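Local coordinates for HmuY protein (Prevotella intermedia, PDB 6R2H) that probably captures heme as a hemophore-like member of the HmuY family, and was crystallised here in its heme-free form, at residues 8-13 and 17-22; 138-143 and 171-176; 73-78 and 179-184; 31-36 and 110-115. One frame throughout, in Å; residues are numbered along the deposited sequence.

Contact 1. Residues 8-13 and 17-22; sequences FETLMP and SWIYID
Phe-8 presents one ring face to Ile-21. The Ile-21 CD1 methyl stands 3.7 Å from the centroid of the Phe-8 ring, 19° off the ring normal, a CH-pi contact. Its approach is displaced toward the rim, and Ile-21 CD1 comes to 3.5 Å from Phe-8 CZ. Outside the segments, Phe-185 meets the Phe-8 ring with nearly parallel planes and Phe-28 meets it edge-to-face.

Aliphatic packing centres on Ile-19. Its CG1 lies between the backbone N and the carbonyl carbon (chi1 65°), which sends CD1 toward strand 8-11: Ile-19 CD1 meets Thr-10 CG2 tip to tip at 3.7 Å, while the bent Met-12 chain crosses it at about a right angle through SD. The other branch, Ile-19 CG2, packs on Pro-13 CD at 3.8 Å.

Polar linkage is left to water 1, which lies 3.1 Å from Pro-13 O and 2.8 Å from Ser-17 O, placed to bond to either.

The two strands run nearly antiparallel at 163°, yet their axes stay 10.3 Å apart and they belong to different sheets. The chemistry therefore implies two beta layers joined face to face by apolar side chains, rather than a backbone-bonded hairpin.

Contact 2. Residues 138-143 and 171-176; sequences KWVKSN and KDNLDK
Trp-139 lays the far end of its six-membered ring against Asn-173, with CH2 of Trp-139 at 3.5 Å from CB of Asn-173. The contact joins the short two-stranded antiparallel sheet of 140-141 and 150-151 to the large antiparallel sheet, at the point where strand 165-174 turns a corner at Asn-173. Just before that corner Lys-171 and Asp-172 both face Ser-184, a classic beta bulge in the pairing with strand 181-190.

The indole is placed by its first torsion, which sets CG between the backbone N and the carbonyl carbon (chi1 75°) and carries the ring across to the corner. Ring and amide planes stand 88° apart, so the Asn-173 amide is not stacked on the indole; the methylene carbon does the touching. At the ring edge, near its plane, Asp-172 O lies 3.7 Å from Trp-139 CZ3. The polar end of the indole is engaged elsewhere, since Trp-139 NE1 donates to Thr-76 O, and this bond fixes the ring's rotation from the side of the 74-77 turn. Phe-170 and Val-183 pack against the same tryptophan.

Val-140 adds a second, looser touch: its CG1 sits over a face of the neighbouring Trp-139 ring, 3.6 Å above the plane, and also approaches the asparagine, with Val-140 CG1 3.9 Å from Asn-173 ND2.

Contact 3. Residues 73-78 and 179-184; sequences FHITDA and KKKAVS
Val-183 covers one face of the Phe-73 ring: its CG1 lies 4.1 Å from the centroid of the Phe-73 ring and 13° off the normal, a CH-pi contact. The second methyl, Val-183 CG2, approaches Phe-73 CB at 4.0 Å, so one methyl lies over the ring and the other near its root. Beside this pair, Ile-75 CG2 rests on the aliphatic part of Lys-181, 3.7 Å from Lys-181 CE. Near-extended torsions at chi2 (159°) and chi3 carry CD and CE of the lysine obliquely across the isoleucine; the bend at chi4 only turns NZ.

Water 2 supplies the polar link, donating to Ile-75 O at 3.0 Å and to Ala-182 O at 2.8 Å.

The next shell shapes residues 73-78. A type II' beta turn from His-74 to Asp-77 is closed by backbone bonds in both directions between these two residues, and Ile-75 occupies its second position with a positive phi of 57°. A side-chain bond reinforces it: His-74 ND1 donates to Asp-77 OD2 over 2.6 Å, the oxygen lying in the imidazole plane and using its anti lone pair. His-74 NE2 is held by Tyr-15 O.

The turn thus links strands 71-74 and 77-80 at one side of the four-stranded sheet, facing strand 181-190 of the large sheet, which runs between strands 6-11 and 165-174.

Contact 4. Residues 31-36 and 110-115; sequences QAELGK and ADIVVD
Glu-33 and Val-114 cross at about a right angle, the methylene part of the acid lying against one valine methyl: Val-114 CG1 is 3.6 Å from Glu-33 CG and 3.7 Å from Glu-33 CB. With CG anti to the backbone N (chi1 175°), the Glu-33 chain extends toward strand 110-115, and a bend at chi2 (54°) then turns the carboxylate aside. Ile-112 meets the carboxylate end obliquely, its CD1 3.6 Å from Glu-33 OE1.

The carboxylate oxygens have separate partners. OE2 of Glu-33 accepts from Gly-35 N at 2.8 Å, on the anti side and 17° out of the carboxylate plane, tying the side chain back to the loop that follows strand 28-32. OE1 accepts from Trp-18 NE1 in the adjacent strand 17-21. These two bonds fix the rotation of the group. Val-128 of strand 124-132 also packs on Glu-33, while Val-114 and Asp-115 both face Gly-126, a classic beta bulge in strand 105-115.

A buried acid is thus accommodated by dividing its roles: its methylenes and one oxygen edge onto aliphatic side chains of the large sheet, while N-H donors on its own side of the contact satisfy both oxygens and would probably stabilise the charged form.

Contacts 1, 3 and 4 are buried, whereas contact 2 is only partly so. Contacts 1 and 3 join the same two sheets through neighbouring strands (6-11 beside 181-190, 17-21 beside 71-74): Ile-19 N lies 2.9 Å from Phe-73 O, and Met-12 N lies 3.0 Å from Lys-181 O, both probable hydrogen bonds. Their chemistry is alike, methyl over aromatic face plus one water between the segments. Contact 4 touches contact 1 through Trp-18 and contact 3 through His-74, but centres on a buried carboxylate. Contact 2 adjoins contact 3 through strands 165-174 and 181-190; nearer the surface, it sets an indole rim on an asparagine methylene, with no water bridging its segments.

Contact 1. Residues 8-13 and 17-22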
loop_
_atom_site.group_PDB
_atom_site.type_symbol
_atom_site.label_atom_id
_atom_site.label_comp_id
_atom_site.label_asym_id
_atom_site.label_seq_id
_atom_site.Cartn_x
_atom_site.Cartn_y
_atom_site.Cartn_z
ATOM N N PHE A 8 9.197 -8.633 -7.398
ATOM C CA PHE A 8 9.355 -8.213 -6.023
ATOM C C PHE A 8 8.497 -9.104 -5.131
ATOM O O PHE A 8 7.337 -9.383 -5.450
ATOM C CB PHE A 8 8.915 -6.762 -5.828
ATOM C CG PHE A 8 8.968 -6.329 -4.382
ATOM C CD1 PHE A 8 7.942 -6.657 -3.504
ATOM C CD2 PHE A 8 10.055 -5.625 -3.887
ATOM C CE1 PHE A 8 8.000 -6.298 -2.166
ATOM C CE2 PHE A 8 10.105 -5.259 -2.549
ATOM C CZ PHE A 8 9.089 -5.611 -1.687
ATOM N N GLU A 9 9.076 -9.514 -3.994
ATOM C CA GLU A 9 8.356 -10.309 -3.010
ATOM C C GLU A 9 8.986 -10.154 -1.632
ATOM O O GLU A 9 10.203 -10.018 -1.512
ATOM C CB GLU A 9 8.273 -11.776 -3.421
ATOM C CG GLU A 9 9.591 -12.522 -3.472
ATOM C CD GLU A 9 9.353 -13.985 -3.805
ATOM O OE1 GLU A 9 8.660 -14.256 -4.823
ATOM O OE2 GLU A 9 9.816 -14.852 -3.031
ATOM N N THR A 10 8.119 -10.163 -0.612
ATOM C CA THR A 10 8.531 -10.088 0.779
ATOM C C THR A 10 7.343 -10.425 1.677
ATOM O O THR A 10 6.193 -10.207 1.301
ATOM C CB THR A 10 9.102 -8.706 1.126
ATOM O OG1 THR A 10 9.877 -8.856 2.319
ATOM C CG2 THR A 10 8.047 -7.641 1.321
ATOM N N LEU A 11 7.643 -10.961 2.863
ATOM C CA LEU A 11 6.645 -11.101 3.910
ATOM C C LEU A 11 6.471 -9.739 4.569
ATOM O O LEU A 11 7.444 -9.010 4.756
ATOM C CB LEU A 11 7.126 -12.144 4.923
ATOM C CG LEU A 11 7.220 -13.574 4.393
ATOM C CD1 LEU A 11 7.694 -14.534 5.473
ATOM C CD2 LEU A 11 5.886 -14.039 3.829
ATOM N N MET A 12 5.231 -9.391 4.902
ATOM C CA MET A 12 4.961 -8.059 5.424
ATOM C C MET A 12 5.265 -7.980 6.925
ATOM O O MET A 12 5.120 -8.953 7.664
ATOM C CB MET A 12 3.508 -7.647 5.161
ATOM C CG MET A 12 3.251 -7.256 3.712
ATOM S SD MET A 12 4.278 -5.888 3.117
ATOM C CE MET A 12 3.413 -4.473 3.810
ATOM N N PRO A 13 5.715 -6.805 7.417
ATOM C CA PRO A 13 5.733 -6.522 8.856
ATOM C C PRO A 13 4.346 -6.214 9.421
ATOM O O PRO A 13 3.349 -6.308 8.715
ATOM C CB PRO A 13 6.629 -5.272 8.943
ATOM C CG PRO A 13 6.447 -4.573 7.607
ATOM C CD PRO A 13 6.254 -5.697 6.609
ATOM N N SER A 17 4.036 -0.860 10.691
ATOM C CA SER A 17 5.181 -0.679 9.810
ATOM C C SER A 17 4.786 -0.659 8.337
ATOM O O SER A 17 3.719 -1.122 7.944
ATOM C CB SER A 17 6.245 -1.699 10.069
ATOM O OG SER A 17 6.450 -1.882 11.458
ATOM N N TRP A 18 5.707 -0.096 7.553
ATOM C CA TRP A 18 5.617 0.094 6.120
ATOM C C TRP A 18 6.799 -0.609 5.458
ATOM O O TRP A 18 7.858 -0.765 6.059
ATOM C CB TRP A 18 5.683 1.592 5.802
ATOM C CG TRP A 18 4.437 2.379 6.059
ATOM C CD1 TRP A 18 4.072 2.996 7.221
ATOM C CD2 TRP A 18 3.388 2.656 5.110
ATOM N NE1 TRP A 18 2.867 3.638 7.064
ATOM C CE2 TRP A 18 2.423 3.446 5.782
ATOM C CE3 TRP A 18 3.158 2.299 3.772
ATOM C CZ2 TRP A 18 1.261 3.889 5.154
ATOM C CZ3 TRP A 18 2.011 2.745 3.151
ATOM C CH2 TRP A 18 1.073 3.525 3.836
ATOM N N ILE A 19 6.629 -0.992 4.192
ATOM C CA ILE A 19 7.774 -1.211 3.324
ATOM C C ILE A 19 7.768 -0.139 2.233
ATOM O O ILE A 19 6.707 0.255 1.755
ATOM C CB ILE A 19 7.794 -2.639 2.751
ATOM C CG1 ILE A 19 6.615 -2.917 1.812
ATOM C CG2 ILE A 19 7.892 -3.668 3.865
ATOM C CD1 ILE A 19 6.756 -4.187 1.009
ATOM N N TYR A 20 8.963 0.328 1.858
ATOM C CA TYR A 20 9.151 1.354 0.844
ATOM C C TYR A 20 9.973 0.767 -0.300
ATOM O O TYR A 20 11.110 0.342 -0.086
ATOM C CB TYR A 20 9.819 2.593 1.449
ATOM C CG TYR A 20 8.979 3.327 2.466
ATOM C CD1 TYR A 20 8.987 2.949 3.802
ATOM C CD2 TYR A 20 8.175 4.399 2.101
ATOM C CE1 TYR A 20 8.219 3.619 4.745
ATOM C CE2 TYR A 20 7.406 5.084 3.032
ATOM C CZ TYR A 20 7.428 4.690 4.362
ATOM O OH TYR A 20 6.673 5.340 5.296
ATOM N N ILE A 21 9.390 0.742 -1.509
ATOM C CA ILE A 21 10.036 0.060 -2.624
ATOM C C ILE A 21 10.547 1.054 -3.656
ATOM O O ILE A 21 9.787 1.869 -4.163
ATOM C CB ILE A 21 9.109 -0.981 -3.264
ATOM C CG1 ILE A 21 8.552 -1.916 -2.189
ATOM C CG2 ILE A 21 9.852 -1.744 -4.355
ATOM C CD1 ILE A 21 7.349 -2.710 -2.605
ATOM N N ASP A 22 11.841 0.946 -3.964
ATOM C CA ASP A 22 12.438 1.630 -5.100
ATOM C C ASP A 22 12.273 0.735 -6.323
ATOM O O ASP A 22 12.928 -0.298 -6.427
ATOM C CB ASP A 22 13.922 1.905 -4.859
ATOM C CG ASP A 22 14.600 2.636 -5.999
ATOM O OD1 ASP A 22 14.003 2.739 -7.091
ATOM O OD2 ASP A 22 15.720 3.139 -5.765
HETATM O O HOH W 1 2.747 -3.676 7.277
#

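Contact 2. Residues 138-143 and 171-176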
loop_
_atom_site.group_PDB
_atom_site.type_symbol
_atom_site.label_atom_id
_atom_site.label_comp_id
_atom_site.label_asym_id
_atom_site.label_seq_id
_atom_site.Cartn_x
_atom_site.Cartn_y
_atom_site.Cartn_z
ATOM N N LYS A 138 -6.753 -1.289 -4.732
ATOM C CA LYS A 138 -7.640 -2.291 -5.297
ATOM C C LYS A 138 -6.894 -3.576 -5.660
ATOM O O LYS A 138 -7.505 -4.519 -6.162
ATOM C CB LYS A 138 -8.352 -1.744 -6.538
ATOM C CG LYS A 138 -9.396 -0.660 -6.301
ATOM C CD LYS A 138 -9.885 -0.103 -7.610
ATOM C CE LYS A 138 -10.793 1.097 -7.470
ATOM N NZ LYS A 138 -11.534 1.336 -8.733
ATOM N N TRP A 139 -5.585 -3.636 -5.406
ATOM C CA TRP A 139 -4.807 -4.805 -5.799
ATOM C C TRP A 139 -5.312 -6.086 -5.123
ATOM O O TRP A 139 -5.081 -7.198 -5.612
ATOM C CB TRP A 139 -3.310 -4.568 -5.567
ATOM C CG TRP A 139 -2.861 -4.618 -4.138
ATOM C CD1 TRP A 139 -2.985 -3.628 -3.204
ATOM C CD2 TRP A 139 -2.232 -5.724 -3.464
ATOM N NE1 TRP A 139 -2.486 -4.037 -1.994
ATOM C CE2 TRP A 139 -2.009 -5.317 -2.126
ATOM C CE3 TRP A 139 -1.839 -7.009 -3.852
ATOM C CZ2 TRP A 139 -1.401 -6.148 -1.182
ATOM C CZ3 TRP A 139 -1.236 -7.826 -2.920
ATOM C CH2 TRP A 139 -1.019 -7.399 -1.604
ATOM N N VAL A 140 -5.986 -5.912 -3.979
ATOM C CA VAL A 140 -6.721 -6.978 -3.324
ATOM C C VAL A 140 -8.169 -6.521 -3.236
ATOM O O VAL A 140 -8.429 -5.347 -2.980
ATOM C CB VAL A 140 -6.168 -7.290 -1.921
ATOM C CG1 VAL A 140 -4.860 -8.046 -2.007
ATOM C CG2 VAL A 140 -6.014 -6.037 -1.067
ATOM N N LYS A 141 -9.086 -7.457 -3.493
ATOM C CA LYS A 141 -10.512 -7.199 -3.410
ATOM C C LYS A 141 -11.051 -7.994 -2.231
ATOM O O LYS A 141 -10.777 -9.194 -2.111
ATOM C CB LYS A 141 -11.211 -7.634 -4.701
ATOM C CG LYS A 141 -12.650 -7.158 -4.853
ATOM C CD LYS A 141 -12.977 -6.652 -6.248
ATOM C CE LYS A 141 -14.457 -6.439 -6.478
ATOM N NZ LYS A 141 -15.110 -5.865 -5.275
ATOM N N SER A 142 -11.795 -7.303 -1.360
ATOM C CA SER A 142 -12.417 -7.980 -0.237
ATOM C C SER A 142 -13.478 -8.926 -0.783
ATOM O O SER A 142 -14.209 -8.566 -1.705
ATOM C CB SER A 142 -12.994 -7.005 0.756
ATOM O OG SER A 142 -14.124 -7.564 1.412
ATOM N N ASN A 143 -13.507 -10.140 -0.228
ATOM C CA ASN A 143 -14.589 -11.079 -0.455
ATOM C C ASN A 143 -15.689 -10.874 0.598
ATOM O O ASN A 143 -16.605 -11.690 0.688
ATOM C CB ASN A 143 -14.034 -12.504 -0.496
ATOM C CG ASN A 143 -13.362 -12.833 -1.813
ATOM O OD1 ASN A 143 -14.013 -12.883 -2.852
ATOM N ND2 ASN A 143 -12.066 -13.086 -1.785
ATOM N N LYS A 171 0.849 -10.596 -7.554
ATOM C CA LYS A 171 0.822 -12.054 -7.507
ATOM C C LYS A 171 0.169 -12.572 -6.220
ATOM O O LYS A 171 -0.787 -13.323 -6.308
ATOM C CB LYS A 171 2.213 -12.663 -7.721
ATOM C CG LYS A 171 2.986 -12.194 -8.950
ATOM C CD LYS A 171 2.657 -12.942 -10.239
ATOM C CE LYS A 171 1.394 -12.452 -10.926
ATOM N NZ LYS A 171 0.697 -13.517 -11.694
ATOM N N ASP A 172 0.666 -12.191 -5.035
ATOM C CA ASP A 172 0.236 -12.835 -3.792
ATOM C C ASP A 172 0.102 -11.809 -2.666
ATOM O O ASP A 172 0.859 -10.832 -2.644
ATOM C CB ASP A 172 1.232 -13.892 -3.298
ATOM C CG ASP A 172 1.678 -14.916 -4.323
ATOM O OD1 ASP A 172 0.915 -15.874 -4.554
ATOM O OD2 ASP A 172 2.805 -14.758 -4.848
ATOM N N ASN A 173 -0.827 -12.063 -1.718
ATOM C CA ASN A 173 -0.968 -11.239 -0.523
ATOM C C ASN A 173 -0.733 -12.070 0.738
ATOM O O ASN A 173 -0.854 -11.562 1.857
ATOM C CB ASN A 173 -2.300 -10.486 -0.469
ATOM C CG ASN A 173 -3.505 -11.401 -0.328
ATOM O OD1 ASN A 173 -3.538 -12.488 -0.905
ATOM N ND2 ASN A 173 -4.497 -10.990 0.456
ATOM N N LEU A 174 -0.398 -13.352 0.540
ATOM C CA LEU A 174 -0.137 -14.294 1.617
ATOM C C LEU A 174 1.100 -15.119 1.266
ATOM O O LEU A 174 1.500 -15.194 0.093
ATOM C CB LEU A 174 -1.356 -15.210 1.784
ATOM C CG LEU A 174 -2.609 -14.526 2.324
ATOM C CD1 LEU A 174 -3.873 -15.266 1.920
ATOM C CD2 LEU A 174 -2.527 -14.370 3.828
ATOM N N ASP A 175 1.683 -15.736 2.304
ATOM C CA ASP A 175 2.796 -16.660 2.186
ATOM C C ASP A 175 2.260 -18.013 1.728
ATOM O O ASP A 175 1.065 -18.146 1.472
ATOM C CB ASP A 175 3.477 -16.817 3.545
ATOM C CG ASP A 175 2.649 -17.603 4.555
ATOM O OD1 ASP A 175 1.487 -17.225 4.807
ATOM O OD2 ASP A 175 3.167 -18.606 5.063
ATOM N N LYS A 176 3.134 -19.022 1.674
ATOM C CA LYS A 176 2.739 -20.356 1.242
ATOM C C LYS A 176 1.707 -20.992 2.185
ATOM O O LYS A 176 0.819 -21.703 1.726
ATOM C CB LYS A 176 3.975 -21.242 1.056
ATOM C CG LYS A 176 4.743 -21.578 2.327
ATOM C CD LYS A 176 5.962 -22.427 2.060
ATOM C CE LYS A 176 6.806 -22.642 3.296
ATOM N NZ LYS A 176 7.995 -23.468 2.986
#

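Contact 3. Residues 73-78 and 179-184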
loop_
_atom_site.group_PDB
_atom_site.type_symbol
_atom_site.label_atom_id
_atom_site.label_comp_id
_atom_site.label_asym_id
_atom_site.label_seq_id
_atom_site.Cartn_x
_atom_site.Cartn_y
_atom_site.Cartn_z
ATOM N N PHE A 73 3.815 -0.032 1.061
ATOM C CA PHE A 73 2.752 -0.904 1.527
ATOM C C PHE A 73 2.744 -0.970 3.050
ATOM O O PHE A 73 3.792 -1.047 3.690
ATOM C CB PHE A 73 2.836 -2.288 0.876
ATOM C CG PHE A 73 2.628 -2.274 -0.617
ATOM C CD1 PHE A 73 1.348 -2.344 -1.152
ATOM C CD2 PHE A 73 3.705 -2.158 -1.489
ATOM C CE1 PHE A 73 1.146 -2.328 -2.527
ATOM C CE2 PHE A 73 3.503 -2.145 -2.863
ATOM C CZ PHE A 73 2.225 -2.215 -3.379
ATOM N N HIS A 74 1.528 -0.898 3.594
ATOM C CA HIS A 74 1.225 -1.139 4.994
ATOM C C HIS A 74 0.097 -2.167 5.060
ATOM O O HIS A 74 -1.058 -1.835 4.795
ATOM C CB HIS A 74 0.826 0.177 5.692
ATOM C CG HIS A 74 0.113 -0.038 6.989
ATOM N ND1 HIS A 74 -1.268 -0.041 7.093
ATOM C CD2 HIS A 74 0.577 -0.269 8.237
ATOM C CE1 HIS A 74 -1.617 -0.248 8.349
ATOM N NE2 HIS A 74 -0.504 -0.389 9.070
ATOM N N ILE A 75 0.442 -3.406 5.423
ATOM C CA ILE A 75 -0.486 -4.523 5.321
ATOM C C ILE A 75 -0.943 -4.599 3.861
ATOM O O ILE A 75 -0.170 -5.063 3.020
ATOM C CB ILE A 75 -1.622 -4.437 6.365
ATOM C CG1 ILE A 75 -1.081 -4.200 7.782
ATOM C CG2 ILE A 75 -2.522 -5.668 6.305
ATOM C CD1 ILE A 75 -0.114 -5.249 8.264
ATOM N N THR A 76 -2.137 -4.087 3.541
ATOM C CA THR A 76 -2.610 -4.102 2.160
ATOM C C THR A 76 -2.842 -2.683 1.649
ATOM O O THR A 76 -3.137 -2.503 0.468
ATOM C CB THR A 76 -3.818 -5.026 1.925
ATOM O OG1 THR A 76 -4.923 -4.597 2.718
ATOM C CG2 THR A 76 -3.536 -6.477 2.239
ATOM N N ASP A 77 -2.691 -1.687 2.526
ATOM C CA ASP A 77 -2.775 -0.293 2.116
ATOM C C ASP A 77 -1.571 0.078 1.251
ATOM O O ASP A 77 -0.464 -0.397 1.485
ATOM C CB ASP A 77 -2.816 0.651 3.321
ATOM C CG ASP A 77 -3.767 0.213 4.417
ATOM O OD1 ASP A 77 -4.968 0.127 4.138
ATOM O OD2 ASP A 77 -3.290 -0.051 5.529
ATOM N N ALA A 78 -1.801 0.979 0.289
ATOM C CA ALA A 78 -0.799 1.387 -0.685
ATOM C C ALA A 78 -0.680 2.909 -0.743
ATOM O O ALA A 78 -1.675 3.635 -0.697
ATOM C CB ALA A 78 -1.155 0.839 -2.045
ATOM N N LYS A 179 -1.099 -18.016 6.076
ATOM C CA LYS A 179 -1.341 -17.524 7.425
ATOM C C LYS A 179 -0.681 -16.162 7.620
ATOM O O LYS A 179 -1.148 -15.381 8.442
ATOM C CB LYS A 179 -0.846 -18.525 8.473
ATOM C CG LYS A 179 -1.709 -19.765 8.690
ATOM C CD LYS A 179 -2.923 -19.498 9.571
ATOM C CE LYS A 179 -4.124 -20.374 9.268
ATOM N NZ LYS A 179 -5.377 -19.838 9.861
ATOM N N LYS A 180 0.389 -15.877 6.860
ATOM C CA LYS A 180 1.173 -14.660 7.040
ATOM C C LYS A 180 0.996 -13.729 5.840
ATOM O O LYS A 180 1.083 -14.165 4.695
ATOM C CB LYS A 180 2.654 -15.002 7.247
ATOM C CG LYS A 180 2.908 -16.353 7.891
ATOM C CD LYS A 180 4.296 -16.554 8.450
ATOM C CE LYS A 180 4.219 -16.959 9.915
ATOM N NZ LYS A 180 5.231 -17.976 10.311
ATOM N N LYS A 181 0.815 -12.431 6.105
ATOM C CA LYS A 181 0.672 -11.415 5.073
ATOM C C LYS A 181 1.957 -11.261 4.261
ATOM O O LYS A 181 3.053 -11.493 4.775
ATOM C CB LYS A 181 0.297 -10.082 5.719
ATOM C CG LYS A 181 -1.024 -10.127 6.466
ATOM C CD LYS A 181 -1.171 -9.037 7.513
ATOM C CE LYS A 181 -2.594 -8.916 8.011
ATOM N NZ LYS A 181 -3.351 -10.165 7.754
ATOM N N ALA A 182 1.795 -10.827 2.998
ATOM C CA ALA A 182 2.893 -10.649 2.060
ATOM C C ALA A 182 2.467 -9.722 0.925
ATOM O O ALA A 182 1.281 -9.507 0.699
ATOM C CB ALA A 182 3.333 -11.979 1.506
ATOM N N VAL A 183 3.461 -9.166 0.226
ATOM C CA VAL A 183 3.245 -8.398 -0.987
ATOM C C VAL A 183 4.198 -8.982 -2.025
ATOM O O VAL A 183 5.402 -9.065 -1.776
ATOM C CB VAL A 183 3.490 -6.888 -0.766
ATOM C CG1 VAL A 183 3.658 -6.108 -2.069
ATOM C CG2 VAL A 183 2.456 -6.219 0.138
ATOM N N SER A 184 3.638 -9.420 -3.159
ATOM C CA SER A 184 4.389 -10.004 -4.260
ATOM C C SER A 184 3.819 -9.496 -5.583
ATOM O O SER A 184 2.601 -9.481 -5.737
ATOM C CB SER A 184 4.291 -11.486 -4.191
ATOM O OG SER A 184 5.216 -12.076 -5.079
HETATM O O HOH W 2 -0.025 -8.080 2.698
#

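Contact 4. Residues 31-36 and 110-115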
loop_
_atom_site.group_PDB
_atom_site.type_symbol
_atom_site.label_atom_id
_atom_site.label_comp_id
_atom_site.label_asym_id
_atom_site.label_seq_id
_atom_site.Cartn_x
_atom_site.Cartn_y
_atom_site.Cartn_z
ATOM N N GLN A 31 10.106 0.557 7.611
ATOM C CA GLN A 31 10.091 1.648 8.576
ATOM C C GLN A 31 8.726 1.730 9.260
ATOM O O GLN A 31 7.721 1.449 8.627
ATOM C CB GLN A 31 10.454 2.950 7.856
ATOM C CG GLN A 31 10.670 4.136 8.779
ATOM C CD GLN A 31 11.060 5.362 7.990
ATOM O OE1 GLN A 31 10.215 6.093 7.476
ATOM N NE2 GLN A 31 12.356 5.603 7.878
ATOM N N ALA A 32 8.691 2.121 10.541
ATOM C CA ALA A 32 7.440 2.268 11.284
ATOM C C ALA A 32 6.665 3.463 10.748
ATOM O O ALA A 32 7.277 4.411 10.268
ATOM C CB ALA A 32 7.711 2.459 12.762
ATOM N N GLU A 33 5.332 3.399 10.834
ATOM C CA GLU A 33 4.507 4.592 10.730
ATOM C C GLU A 33 4.986 5.608 11.764
ATOM O O GLU A 33 5.111 5.283 12.949
ATOM C CB GLU A 33 3.039 4.273 11.027
ATOM C CG GLU A 33 2.150 5.514 11.044
ATOM C CD GLU A 33 2.245 6.362 9.783
ATOM O OE1 GLU A 33 2.090 5.804 8.667
ATOM O OE2 GLU A 33 2.499 7.573 9.908
ATOM N N LEU A 34 5.221 6.844 11.314
ATOM C CA LEU A 34 5.884 7.822 12.157
ATOM C C LEU A 34 4.884 8.823 12.708
ATOM O O LEU A 34 5.199 9.533 13.658
ATOM C CB LEU A 34 6.994 8.523 11.367
ATOM C CG LEU A 34 8.212 7.648 11.059
ATOM C CD1 LEU A 34 9.282 8.434 10.318
ATOM C CD2 LEU A 34 8.778 7.016 12.326
ATOM N N GLY A 35 3.687 8.847 12.111
ATOM C CA GLY A 35 2.662 9.841 12.393
ATOM C C GLY A 35 2.086 9.698 13.799
ATOM O O GLY A 35 2.208 8.643 14.423
ATOM N N LYS A 36 1.496 10.799 14.286
ATOM C CA LYS A 36 0.850 10.802 15.583
ATOM C C LYS A 36 -0.310 9.810 15.559
ATOM O O LYS A 36 -0.959 9.611 14.526
ATOM C CB LYS A 36 0.456 12.217 16.015
ATOM C CG LYS A 36 -0.673 12.884 15.240
ATOM C CD LYS A 36 -1.111 14.204 15.852
ATOM C CE LYS A 36 -1.819 15.125 14.876
ATOM N NZ LYS A 36 -1.249 16.496 14.894
ATOM N N ALA A 110 -6.125 9.595 4.272
ATOM C CA ALA A 110 -6.750 8.368 4.739
ATOM C C ALA A 110 -6.159 7.997 6.096
ATOM O O ALA A 110 -5.014 8.334 6.392
ATOM C CB ALA A 110 -6.576 7.248 3.729
ATOM N N ASP A 111 -6.963 7.314 6.914
ATOM C CA ASP A 111 -6.490 6.783 8.183
ATOM C C ASP A 111 -6.109 5.323 7.981
ATOM O O ASP A 111 -6.784 4.610 7.240
ATOM C CB ASP A 111 -7.571 6.874 9.260
ATOM C CG ASP A 111 -8.024 8.289 9.579
ATOM O OD1 ASP A 111 -7.247 9.216 9.308
ATOM O OD2 ASP A 111 -9.146 8.450 10.113
ATOM N N ILE A 112 -5.020 4.900 8.632
ATOM C CA ILE A 112 -4.613 3.504 8.642
ATOM C C ILE A 112 -4.674 2.995 10.081
ATOM O O ILE A 112 -4.652 3.780 11.032
ATOM C CB ILE A 112 -3.210 3.299 8.021
ATOM C CG1 ILE A 112 -2.126 4.075 8.780
ATOM C CG2 ILE A 112 -3.194 3.587 6.517
ATOM C CD1 ILE A 112 -0.725 3.506 8.604
ATOM N N VAL A 113 -4.730 1.667 10.220
ATOM C CA VAL A 113 -4.676 1.020 11.517
ATOM C C VAL A 113 -3.230 0.676 11.847
ATOM O O VAL A 113 -2.640 -0.149 11.156
ATOM C CB VAL A 113 -5.559 -0.242 11.535
ATOM C CG1 VAL A 113 -5.488 -0.971 12.872
ATOM C CG2 VAL A 113 -6.999 0.115 11.213
ATOM N N VAL A 114 -2.700 1.271 12.933
ATOM C CA VAL A 114 -1.328 1.021 13.367
ATOM C C VAL A 114 -1.260 0.060 14.555
ATOM O O VAL A 114 -0.209 -0.533 14.787
ATOM C CB VAL A 114 -0.500 2.298 13.628
ATOM C CG1 VAL A 114 -0.217 3.060 12.345
ATOM C CG2 VAL A 114 -1.129 3.201 14.673
ATOM N N ASP A 115 -2.353 -0.077 15.323
ATOM C CA ASP A 115 -2.334 -0.892 16.531
ATOM C C ASP A 115 -3.704 -1.523 16.745
ATOM O O ASP A 115 -4.678 -0.819 17.024
ATOM C CB ASP A 115 -1.970 -0.080 17.779
ATOM C CG ASP A 115 -1.677 -0.930 19.017
ATOM O OD1 ASP A 115 -2.061 -2.127 19.030
ATOM O OD2 ASP A 115 -1.037 -0.399 19.957
#